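Local coordinates for putative 2-dehydro-3-deoxygalactonokinase (Sinorhizobium meliloti, PDB 3T69), which probably phosphorylates 2-dehydro-3-deoxy-D-galactonate with ATP, the second step in the breakdown of D-galactonate to pyruvate and glyceraldehyde 3-phosphate, at residues B[12-17]-B[67-72]; B[80-85]-B[108-113]; B[200-205]-B[274-279]; B[196-201]-B[236-241]. All coordinates share one frame; numbering follows the deposited sequence.

Interaction 1 (B[12-17]-B[67-72]); sequences VDWGTS and IIICGM
I67 starts the pairing with a methyl contact, its CG2 3.9 Å from V12 CG2, while L52 and L56 of helix 50-58 pack on the same isoleucine. The side chain of I68 turns away to strand 108-116, but its carbonyl O takes the N-H of V12 at 2.9 Å, the first of the bonds between these parallel strands. I69 and V12 then lie side by side, pointing the same way, with I69 CG2 3.6 Å from V12 CG1. That branch is anti to its own backbone N and also reaches the edge of the W14 indole, near the ring plane, with W14 CB 4.1 Å from it. Cutting I69 back to an alanine here removes both branches and would probably leave a gap between V12, the W14 edge and L52. C70 binds with both backbone polar groups: its N donates to V12 O, and its O receives W14 N at 3.1 Å in a nearly straight bond (171°), the donor tilted from the carbonyl plane. Its SG emerges on the other face of the sheet, beside the carboxylate of D13. G71 has a positive phi (102°), and a CB there would run into W14 O. M72 N makes only a weak bond to W14 O, and its CG lies 3.6 Å from T16 OG1. Strand 9-14, running from D13 and W14 into a Gly-Thr-Ser turn beside a parallel neighbour, is consistent with the first phosphate-binding hairpin of the ASKHA kinases, in their RNase H-like fold.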
loop_
_atom_site.group_PDB
_atom_site.type_symbol
_atom_site.label_atom_id
_atom_site.label_comp_id
_atom_site.label_asym_id
_atom_site.label_seq_id
_atom_site.Cartn_x
_atom_site.Cartn_y
_atom_site.Cartn_z
ATOM N N VAL B 12 4.835 2.365 31.645
ATOM C CA VAL B 12 4.302 3.166 30.548
ATOM C C VAL B 12 4.633 2.494 29.214
ATOM O O VAL B 12 5.809 2.211 28.934
ATOM C CB VAL B 12 4.941 4.570 30.537
ATOM C CG1 VAL B 12 4.603 5.311 29.260
ATOM C CG2 VAL B 12 4.545 5.371 31.768
ATOM N N ASP B 13 3.601 2.229 28.402
ATOM C CA ASP B 13 3.755 1.651 27.049
ATOM C C ASP B 13 3.381 2.715 26.039
ATOM O O ASP B 13 2.218 2.977 25.802
ATOM C CB ASP B 13 2.902 0.390 26.877
ATOM C CG ASP B 13 3.092 -0.303 25.504
ATOM O OD1 ASP B 13 4.204 -0.321 24.933
ATOM O OD2 ASP B 13 2.121 -0.887 24.998
ATOM N N TRP B 14 4.401 3.348 25.470
ATOM C CA TRP B 14 4.229 4.562 24.704
ATOM C C TRP B 14 4.399 4.219 23.217
ATOM O O TRP B 14 5.522 4.175 22.664
ATOM C CB TRP B 14 5.209 5.626 25.178
ATOM C CG TRP B 14 4.649 6.989 25.109
ATOM C CD1 TRP B 14 3.761 7.449 24.201
ATOM C CD2 TRP B 14 4.957 8.105 25.975
ATOM N NE1 TRP B 14 3.477 8.773 24.440
ATOM C CE2 TRP B 14 4.185 9.194 25.535
ATOM C CE3 TRP B 14 5.773 8.270 27.103
ATOM C CZ2 TRP B 14 4.209 10.440 26.175
ATOM C CZ3 TRP B 14 5.802 9.513 27.728
ATOM C CH2 TRP B 14 5.032 10.581 27.255
ATOM N N GLY B 15 3.253 3.947 22.589
ATOM C CA GLY B 15 3.183 3.563 21.192
ATOM C C GLY B 15 3.143 4.748 20.259
ATOM O O GLY B 15 3.117 5.894 20.714
ATOM N N THR B 16 3.124 4.467 18.953
ATOM C CA THR B 16 3.082 5.539 17.972
ATOM C C THR B 16 1.804 6.344 18.134
ATOM O O THR B 16 1.831 7.559 17.965
ATOM C CB THR B 16 3.119 5.024 16.531
ATOM O OG1 THR B 16 4.101 3.992 16.429
ATOM C CG2 THR B 16 3.428 6.155 15.536
ATOM N N SER B 17 0.698 5.670 18.457
ATOM C CA SER B 17 -0.634 6.320 18.392
ATOM C C SER B 17 -1.437 6.283 19.688
ATOM O O SER B 17 -2.571 6.773 19.747
ATOM C CB SER B 17 -1.463 5.725 17.242
ATOM O OG SER B 17 -0.926 6.118 15.998
ATOM N N ILE B 67 9.866 5.280 36.884
ATOM C CA ILE B 67 9.092 5.054 35.651
ATOM C C ILE B 67 9.885 4.223 34.656
ATOM O O ILE B 67 11.015 4.560 34.309
ATOM C CB ILE B 67 8.719 6.369 34.965
ATOM C CG1 ILE B 67 8.263 7.390 36.012
ATOM C CG2 ILE B 67 7.676 6.152 33.915
ATOM C CD1 ILE B 67 7.220 8.379 35.487
ATOM N N ILE B 68 9.254 3.151 34.191
ATOM C CA ILE B 68 9.812 2.279 33.196
ATOM C C ILE B 68 8.902 2.342 31.963
ATOM O O ILE B 68 7.680 2.191 32.062
ATOM C CB ILE B 68 9.970 0.878 33.757
ATOM C CG1 ILE B 68 10.727 -0.033 32.792
ATOM C CG2 ILE B 68 8.649 0.334 34.186
ATOM C CD1 ILE B 68 12.150 0.477 32.471
ATOM N N ILE B 69 9.517 2.626 30.817
ATOM C CA ILE B 69 8.790 2.896 29.588
ATOM C C ILE B 69 9.353 2.108 28.438
ATOM O O ILE B 69 10.559 2.099 28.221
ATOM C CB ILE B 69 8.885 4.351 29.173
ATOM C CG1 ILE B 69 8.636 5.289 30.367
ATOM C CG2 ILE B 69 7.946 4.582 28.042
ATOM C CD1 ILE B 69 8.705 6.791 30.019
ATOM N N CYS B 70 8.472 1.449 27.697
ATOM C CA CYS B 70 8.843 0.756 26.491
ATOM C C CYS B 70 8.170 1.454 25.289
ATOM O O CYS B 70 7.263 2.263 25.478
ATOM C CB CYS B 70 8.438 -0.729 26.605
ATOM S SG CYS B 70 6.660 -1.052 26.515
ATOM N N GLY B 71 8.615 1.145 24.066
ATOM C CA GLY B 71 7.955 1.625 22.854
ATOM C C GLY B 71 8.610 2.799 22.144
ATOM O O GLY B 71 9.762 3.143 22.377
ATOM N N MET B 72 7.837 3.441 21.285
ATOM C CA MET B 72 8.351 4.494 20.432
ATOM C C MET B 72 8.747 5.736 21.229
ATOM O O MET B 72 9.222 6.736 20.680
ATOM C CB MET B 72 7.331 4.822 19.334
ATOM C CG MET B 72 7.161 3.749 18.285
ATOM S SD MET B 72 8.613 3.257 17.343
ATOM C CE MET B 72 8.047 1.593 17.097
#

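Interaction 2 (B[80-85]-B[108-113]); sequences KEAGYI and IRILPG
G113 and Y84 face each other in the tight half of this contact, a short parallel pairing of strand 84-86 with strand 108-116. G113 N donates to G83 O at 3.1 Å from above the carbonyl plane, and G113 O accepts I85 N at 2.8 Å. The same oxygen also receives the CA-H of Y84, so two neighbouring residues converge on it. Because G113 has no side chain, the edge of the Y84 ring can come directly to the backbone, with CD2 3.7 Å from G113 C. Beside this, the P112 ring fills the step between G83 and I85: its CB lies 3.6 Å from G83 O, and its CG meets I85 CD1 at 3.9 Å. Toward K80 the segments separate. A82 CB still reaches L111 O at 3.6 Å and I110 CG2 at 4.1 Å, but no hydrogen bond joins this half. K80 lies at the exposed margin, its NZ bonded to A100 O and its side chain near a bound sulfate. The tyrosine ring makes a cation-pi contact with R126, which also bonds G83 O, and packs on L227 of the second subunit. Across the segments the hydrogen bonding is two backbone bonds at one end; the rest is van der Waals contact of apolar carbons with each other and with carbonyl oxygens, and no salt bridge joins the two segments.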
loop_
_atom_site.group_PDB
_atom_site.type_symbol
_atom_site.label_atom_id
_atom_site.label_comp_id
_atom_site.label_asym_id
_atom_site.label_seq_id
_atom_site.Cartn_x
_atom_site.Cartn_y
_atom_site.Cartn_z
ATOM N N LYS B 80 13.797 10.272 23.653
ATOM C CA LYS B 80 15.238 10.158 23.634
ATOM C C LYS B 80 15.573 8.827 22.997
ATOM O O LYS B 80 14.909 7.838 23.273
ATOM C CB LYS B 80 15.810 10.224 25.037
ATOM C CG LYS B 80 17.304 10.349 25.031
ATOM C CD LYS B 80 17.816 10.682 26.388
ATOM C CE LYS B 80 19.310 10.530 26.431
ATOM N NZ LYS B 80 19.705 10.479 27.848
ATOM N N GLU B 81 16.564 8.805 22.112
ATOM C CA GLU B 81 16.890 7.577 21.411
ATOM C C GLU B 81 17.340 6.512 22.442
ATOM O O GLU B 81 18.335 6.685 23.139
ATOM C CB GLU B 81 17.927 7.838 20.287
ATOM C CG GLU B 81 18.743 6.600 19.869
ATOM C CD GLU B 81 19.156 6.547 18.376
ATOM O OE1 GLU B 81 19.698 5.465 17.985
ATOM O OE2 GLU B 81 18.937 7.545 17.614
ATOM N N ALA B 82 16.563 5.448 22.580
ATOM C CA ALA B 82 16.977 4.275 23.367
ATOM C C ALA B 82 17.742 3.426 22.367
ATOM O O ALA B 82 17.774 3.736 21.201
ATOM C CB ALA B 82 15.745 3.551 23.896
ATOM N N GLY B 83 18.403 2.366 22.725
ATOM C CA GLY B 83 19.128 1.764 21.601
ATOM C C GLY B 83 18.356 0.672 20.911
ATOM O O GLY B 83 17.128 0.698 20.852
ATOM N N TYR B 84 19.099 -0.314 20.421
ATOM C CA TYR B 84 18.516 -1.533 19.936
ATOM C C TYR B 84 19.513 -2.569 20.374
ATOM O O TYR B 84 20.723 -2.318 20.371
ATOM C CB TYR B 84 18.511 -1.586 18.418
ATOM C CG TYR B 84 17.505 -0.774 17.663
ATOM C CD1 TYR B 84 17.925 0.184 16.724
ATOM C CD2 TYR B 84 16.132 -0.997 17.823
ATOM C CE1 TYR B 84 16.986 0.943 15.986
ATOM C CE2 TYR B 84 15.193 -0.262 17.098
ATOM C CZ TYR B 84 15.621 0.703 16.171
ATOM O OH TYR B 84 14.671 1.410 15.447
ATOM N N ILE B 85 19.027 -3.744 20.725
ATOM C CA ILE B 85 19.925 -4.828 20.985
ATOM C C ILE B 85 19.743 -5.666 19.757
ATOM O O ILE B 85 18.611 -5.890 19.254
ATOM C CB ILE B 85 19.547 -5.644 22.279
ATOM C CG1 ILE B 85 19.662 -4.796 23.542
ATOM C CG2 ILE B 85 20.397 -6.918 22.401
ATOM C CD1 ILE B 85 18.859 -5.392 24.773
ATOM N N ILE B 108 13.725 7.703 35.624
ATOM C CA ILE B 108 12.950 7.401 34.416
ATOM C C ILE B 108 13.879 6.705 33.436
ATOM O O ILE B 108 14.889 7.277 33.012
ATOM C CB ILE B 108 12.406 8.715 33.752
ATOM C CG1 ILE B 108 11.675 9.583 34.759
ATOM C CG2 ILE B 108 11.480 8.411 32.584
ATOM C CD1 ILE B 108 10.835 10.692 34.129
ATOM N N ARG B 109 13.532 5.471 33.068
ATOM C CA ARG B 109 14.240 4.740 32.022
ATOM C C ARG B 109 13.316 4.326 30.885
ATOM O O ARG B 109 12.140 3.993 31.116
ATOM C CB ARG B 109 14.851 3.470 32.593
ATOM C CG ARG B 109 15.341 3.604 34.005
ATOM C CD ARG B 109 16.837 3.627 34.034
ATOM N NE ARG B 109 17.383 3.832 35.369
ATOM C CZ ARG B 109 18.186 2.973 35.978
ATOM N NH1 ARG B 109 18.530 1.839 35.391
ATOM N NH2 ARG B 109 18.644 3.249 37.178
ATOM N N ILE B 110 13.873 4.274 29.676
ATOM C CA ILE B 110 13.241 3.689 28.491
ATOM C C ILE B 110 14.024 2.475 27.996
ATOM O O ILE B 110 15.240 2.557 27.826
ATOM C CB ILE B 110 13.230 4.633 27.298
ATOM C CG1 ILE B 110 12.748 6.007 27.706
ATOM C CG2 ILE B 110 12.370 4.041 26.185
ATOM C CD1 ILE B 110 12.100 6.783 26.565
ATOM N N LEU B 111 13.303 1.387 27.718
ATOM C CA LEU B 111 13.858 0.147 27.148
ATOM C C LEU B 111 14.278 0.205 25.653
ATOM O O LEU B 111 13.600 0.741 24.795
ATOM C CB LEU B 111 12.866 -1.021 27.371
ATOM C CG LEU B 111 12.344 -1.170 28.827
ATOM C CD1 LEU B 111 11.247 -2.228 29.007
ATOM C CD2 LEU B 111 13.487 -1.472 29.776
ATOM N N PRO B 112 15.399 -0.420 25.331
ATOM C CA PRO B 112 15.765 -0.456 23.936
ATOM C C PRO B 112 14.771 -1.304 23.113
ATOM O O PRO B 112 13.924 -2.007 23.693
ATOM C CB PRO B 112 17.119 -1.148 23.998
ATOM C CG PRO B 112 16.982 -2.031 25.221
ATOM C CD PRO B 112 16.411 -1.088 26.159
ATOM N N GLY B 113 14.890 -1.238 21.778
ATOM C CA GLY B 113 14.195 -2.189 20.919
ATOM C C GLY B 113 15.129 -3.313 20.496
ATOM O O GLY B 113 16.227 -3.412 21.010
#

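Interaction 3 (B[200-205]-B[274-279]); sequences AFTDAV and YRTALE
Helices 200-205 and 274-279 cross at -52° with their axes 9.9 Å apart, and approach most closely in backbone at T202 and A277, whose CA atoms are 6.5 Å from each other. F201 spans the gap with its ring. With CG anti to the backbone N (chi1 -180°), this ring reaches across to the other helix and presents an edge to A277: CE2 and CZ each lie 3.6 Å from A277 CB, which sits near the ring plane. V205, one turn on, comes to the same methyl from another direction, its CG2 4.2 Å from A277 CB. That CG2 also rests over one face of the F201 ring, 3.7 Å above the plane and shifted toward the rim, so phenylalanine and valine brace each other while both touch one alanine. At the more open margin T202 CG2 and T276 CG2 meet loosely at 4.4 Å, and F201 CE2 lies 4.3 Å from T276 CG2. L273 adds to the packing on F201, while I245 of helix 233-252 touches A277. No hydrogen bond links the two helices here. T276 turns its hydroxyl back to T272 O of its own helix and its methyl to the other helix, so cohesion across the contact rests on van der Waals packing round A277, where a small side chain allows the aromatic edge to approach the helix.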
loop_
_atom_site.group_PDB
_atom_site.type_symbol
_atom_site.label_atom_id
_atom_site.label_comp_id
_atom_site.label_asym_id
_atom_site.label_seq_id
_atom_site.Cartn_x
_atom_site.Cartn_y
_atom_site.Cartn_z
ATOM N N ALA B 200 -16.761 -12.360 3.087
ATOM C CA ALA B 200 -15.977 -11.355 2.388
ATOM C C ALA B 200 -14.526 -11.378 2.923
ATOM O O ALA B 200 -13.571 -11.480 2.134
ATOM C CB ALA B 200 -16.604 -9.980 2.509
ATOM N N PHE B 201 -14.374 -11.386 4.252
ATOM C CA PHE B 201 -13.055 -11.414 4.884
ATOM C C PHE B 201 -12.192 -12.648 4.639
ATOM O O PHE B 201 -11.029 -12.508 4.243
ATOM C CB PHE B 201 -13.119 -11.080 6.383
ATOM C CG PHE B 201 -11.773 -11.097 7.065
ATOM C CD1 PHE B 201 -10.878 -10.028 6.913
ATOM C CD2 PHE B 201 -11.383 -12.184 7.842
ATOM C CE1 PHE B 201 -9.601 -10.051 7.541
ATOM C CE2 PHE B 201 -10.111 -12.227 8.463
ATOM C CZ PHE B 201 -9.224 -11.152 8.321
ATOM N N THR B 202 -12.703 -13.848 4.878
ATOM C CA THR B 202 -11.847 -15.034 4.712
ATOM C C THR B 202 -11.632 -15.420 3.258
ATOM O O THR B 202 -10.655 -16.125 2.950
ATOM C CB THR B 202 -12.342 -16.292 5.498
ATOM O OG1 THR B 202 -13.670 -16.662 5.071
ATOM C CG2 THR B 202 -12.312 -16.030 6.986
ATOM N N ASP B 203 -12.550 -15.016 2.370
ATOM C CA ASP B 203 -12.309 -15.191 0.928
ATOM C C ASP B 203 -11.059 -14.395 0.514
ATOM O O ASP B 203 -10.154 -14.969 -0.111
ATOM C CB ASP B 203 -13.504 -14.750 0.056
ATOM C CG ASP B 203 -14.733 -15.664 0.185
ATOM O OD1 ASP B 203 -14.582 -16.838 0.637
ATOM O OD2 ASP B 203 -15.853 -15.171 -0.187
ATOM N N ALA B 204 -11.023 -13.103 0.894
ATOM C CA ALA B 204 -9.908 -12.190 0.633
ATOM C C ALA B 204 -8.585 -12.776 1.107
ATOM O O ALA B 204 -7.608 -12.867 0.324
ATOM C CB ALA B 204 -10.150 -10.872 1.281
ATOM N N VAL B 205 -8.580 -13.230 2.362
ATOM C CA VAL B 205 -7.411 -13.864 2.985
ATOM C C VAL B 205 -6.985 -15.106 2.254
ATOM O O VAL B 205 -5.796 -15.379 2.121
ATOM C CB VAL B 205 -7.680 -14.252 4.488
ATOM C CG1 VAL B 205 -6.523 -15.022 5.070
ATOM C CG2 VAL B 205 -7.994 -13.034 5.327
ATOM N N TYR B 274 -7.205 -11.582 13.512
ATOM C CA TYR B 274 -6.091 -12.450 13.164
ATOM C C TYR B 274 -6.244 -13.941 13.460
ATOM O O TYR B 274 -5.690 -14.781 12.728
ATOM C CB TYR B 274 -4.772 -11.939 13.752
ATOM C CG TYR B 274 -4.051 -10.904 12.902
ATOM C CD1 TYR B 274 -2.899 -11.236 12.190
ATOM C CD2 TYR B 274 -4.515 -9.605 12.809
ATOM C CE1 TYR B 274 -2.208 -10.277 11.400
ATOM C CE2 TYR B 274 -3.832 -8.651 12.033
ATOM C CZ TYR B 274 -2.698 -9.001 11.330
ATOM O OH TYR B 274 -2.041 -8.048 10.586
ATOM N N ARG B 275 -6.974 -14.290 14.529
ATOM C CA ARG B 275 -7.107 -15.720 14.901
ATOM C C ARG B 275 -7.994 -16.282 13.831
ATOM O O ARG B 275 -7.770 -17.391 13.308
ATOM C CB ARG B 275 -7.760 -15.902 16.310
ATOM N N THR B 276 -9.000 -15.472 13.503
ATOM C CA THR B 276 -9.964 -15.805 12.471
ATOM C C THR B 276 -9.208 -16.052 11.166
ATOM O O THR B 276 -9.342 -17.110 10.514
ATOM C CB THR B 276 -10.935 -14.647 12.315
ATOM O OG1 THR B 276 -11.575 -14.421 13.568
ATOM C CG2 THR B 276 -11.974 -14.914 11.262
ATOM N N ALA B 277 -8.364 -15.086 10.824
ATOM C CA ALA B 277 -7.629 -15.165 9.602
ATOM C C ALA B 277 -6.626 -16.320 9.645
ATOM O O ALA B 277 -6.448 -17.030 8.658
ATOM C CB ALA B 277 -6.969 -13.809 9.311
ATOM N N LEU B 278 -5.982 -16.529 10.780
ATOM C CA LEU B 278 -4.972 -17.599 10.867
ATOM C C LEU B 278 -5.527 -19.046 10.852
ATOM O O LEU B 278 -4.896 -19.978 10.289
ATOM C CB LEU B 278 -4.060 -17.399 12.089
ATOM C CG LEU B 278 -3.168 -16.155 12.112
ATOM C CD1 LEU B 278 -2.832 -15.761 13.513
ATOM C CD2 LEU B 278 -1.897 -16.376 11.296
ATOM N N GLU B 279 -6.683 -19.246 11.489
ATOM C CA GLU B 279 -7.281 -20.567 11.510
ATOM C C GLU B 279 -7.721 -20.941 10.106
ATOM O O GLU B 279 -7.357 -22.025 9.617
ATOM C CB GLU B 279 -8.418 -20.642 12.527
ATOM C CG GLU B 279 -7.894 -20.859 13.942
ATOM C CD GLU B 279 -8.857 -20.442 15.060
ATOM O OE1 GLU B 279 -9.762 -19.590 14.876
ATOM O OE2 GLU B 279 -8.660 -20.965 16.171
#

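Interaction 4 (B[196-201]-B[236-241]); sequences AGSAAF and ARAQLS
A238 CB overlaps A200 CB at 3.9 Å, and the same methyl lies as close to the backbone N of F201. This is helix-to-helix packing in the mainly helical part of the chain: the first turn of helix 199-210 sits against the side of helix 233-252, and small residues let the backbones come within 4.8 Å at the CA atoms of F201 and A238. S198, at the N-cap position, contributes from the margin. Its OG, held between its own backbone N and carbonyl carbon (chi1 84°), lies 4.1 Å from A238 CB and makes a weak hydrogen bond to A195 O; A238 thus touches the N-cap residue as well as the first turn. A200 O makes a loose contact with Q239 CA, whose CB points away. F201 CB touches A238 CB at 4.2 Å, after which the ring runs along the neighbouring helix and turns one edge to it. F194, from the loop before the helix, covers both A238 and S241, while L273 of helix 268-280 packs against F201 and S241. No hydrogen bond crosses between the segments, and the contact rests on small residues packed beside the F201 ring. Two polar atoms lie at the ring's edge, near its plane, where the slightly positive C-H rim would probably suit them: A238 O is 3.6 Å from F201 CD1, and S241 OG, anti to its backbone N, is 3.7 Å from F201 CE1.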
loop_
_atom_site.group_PDB
_atom_site.type_symbol
_atom_site.label_atom_id
_atom_site.label_comp_id
_atom_site.label_asym_id
_atom_site.label_seq_id
_atom_site.Cartn_x
_atom_site.Cartn_y
_atom_site.Cartn_z
ATOM N N ALA B 196 -15.734 -9.825 11.474
ATOM C CA ALA B 196 -14.669 -10.815 11.272
ATOM C C ALA B 196 -15.094 -12.135 10.602
ATOM O O ALA B 196 -14.310 -12.774 9.853
ATOM C CB ALA B 196 -13.994 -11.110 12.627
ATOM N N GLY B 197 -16.322 -12.561 10.901
ATOM C CA GLY B 197 -16.816 -13.857 10.431
ATOM C C GLY B 197 -17.237 -13.830 8.979
ATOM O O GLY B 197 -17.193 -14.866 8.305
ATOM N N SER B 198 -17.643 -12.640 8.505
ATOM C CA SER B 198 -18.169 -12.453 7.140
ATOM C C SER B 198 -17.248 -13.139 6.164
ATOM O O SER B 198 -16.024 -13.130 6.346
ATOM C CB SER B 198 -18.334 -10.975 6.776
ATOM O OG SER B 198 -17.113 -10.418 6.307
ATOM N N ALA B 199 -17.856 -13.767 5.160
ATOM C CA ALA B 199 -17.127 -14.526 4.145
ATOM C C ALA B 199 -16.292 -13.595 3.265
ATOM O O ALA B 199 -15.240 -13.993 2.766
ATOM C CB ALA B 199 -18.097 -15.363 3.304
ATOM N N ALA B 200 -16.761 -12.360 3.087
ATOM C CA ALA B 200 -15.977 -11.355 2.388
ATOM C C ALA B 200 -14.526 -11.378 2.923
ATOM O O ALA B 200 -13.571 -11.480 2.134
ATOM C CB ALA B 200 -16.604 -9.980 2.509
ATOM N N PHE B 201 -14.374 -11.386 4.252
ATOM C CA PHE B 201 -13.055 -11.414 4.884
ATOM C C PHE B 201 -12.192 -12.648 4.639
ATOM O O PHE B 201 -11.029 -12.508 4.243
ATOM C CB PHE B 201 -13.119 -11.080 6.383
ATOM C CG PHE B 201 -11.773 -11.097 7.065
ATOM C CD1 PHE B 201 -10.878 -10.028 6.913
ATOM C CD2 PHE B 201 -11.383 -12.184 7.842
ATOM C CE1 PHE B 201 -9.601 -10.051 7.541
ATOM C CE2 PHE B 201 -10.111 -12.227 8.463
ATOM C CZ PHE B 201 -9.224 -11.152 8.321
ATOM N N ALA B 236 -16.262 -4.522 1.192
ATOM C CA ALA B 236 -15.098 -3.924 0.540
ATOM C C ALA B 236 -13.912 -3.781 1.534
ATOM O O ALA B 236 -12.769 -4.246 1.255
ATOM C CB ALA B 236 -15.473 -2.572 -0.064
ATOM N N ARG B 237 -14.227 -3.153 2.681
ATOM C CA ARG B 237 -13.378 -3.004 3.850
ATOM C C ARG B 237 -12.817 -4.348 4.254
ATOM O O ARG B 237 -11.616 -4.501 4.535
ATOM C CB ARG B 237 -14.235 -2.445 4.952
ATOM C CG ARG B 237 -13.504 -1.925 6.167
ATOM C CD ARG B 237 -14.170 -0.620 6.736
ATOM N NE ARG B 237 -13.462 -0.151 7.937
ATOM C CZ ARG B 237 -12.720 0.950 8.006
ATOM N NH1 ARG B 237 -12.605 1.770 6.950
ATOM N NH2 ARG B 237 -12.102 1.229 9.146
ATOM N N ALA B 238 -13.688 -5.337 4.253
ATOM C CA ALA B 238 -13.321 -6.665 4.656
ATOM C C ALA B 238 -12.346 -7.246 3.673
ATOM O O ALA B 238 -11.328 -7.809 4.067
ATOM C CB ALA B 238 -14.576 -7.552 4.749
ATOM N N GLN B 239 -12.704 -7.151 2.393
ATOM C CA GLN B 239 -11.856 -7.541 1.256
ATOM C C GLN B 239 -10.478 -6.866 1.374
ATOM O O GLN B 239 -9.418 -7.535 1.344
ATOM C CB GLN B 239 -12.527 -7.056 -0.006
ATOM C CG GLN B 239 -12.413 -7.963 -1.182
ATOM C CD GLN B 239 -13.292 -7.474 -2.333
ATOM O OE1 GLN B 239 -14.315 -6.792 -2.110
ATOM N NE2 GLN B 239 -12.916 -7.846 -3.573
ATOM N N LEU B 240 -10.508 -5.543 1.554
ATOM C CA LEU B 240 -9.294 -4.801 1.823
ATOM C C LEU B 240 -8.470 -5.373 2.977
ATOM O O LEU B 240 -7.259 -5.631 2.804
ATOM C CB LEU B 240 -9.573 -3.324 2.085
ATOM C CG LEU B 240 -8.313 -2.492 2.359
ATOM C CD1 LEU B 240 -7.324 -2.578 1.223
ATOM C CD2 LEU B 240 -8.697 -1.045 2.502
ATOM N N SER B 241 -9.097 -5.550 4.145
ATOM C CA SER B 241 -8.365 -6.017 5.280
ATOM C C SER B 241 -7.890 -7.419 4.980
ATOM O O SER B 241 -6.712 -7.759 5.194
ATOM C CB SER B 241 -9.240 -6.016 6.510
ATOM O OG SER B 241 -8.482 -6.528 7.594
#

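Overall arrangement
The four contacts form two clusters on opposite sides of the chain's centre. Interactions 1 and 2, with centres 10 Å apart, belong to one mixed sheet: strand 67-71 lies between 9-14 and 108-116, and I69 O probably accepts a hydrogen bond from L111 N at 2.9 Å. Interactions 3 and 4, centred 8 Å apart, share A200 and F201, of which F201 touches both helix 268-280 and helix 233-252. Between the clusters the centres are 30 to 38 Å apart, with nearest atoms of interactions 1 and 4 still about 14 Å from each other. The presumed phosphate-binding turn belongs to interaction 1; a sulfate, probably from the crystallisation liquor, lies about 4 Å from the K80 side chain of interaction 2.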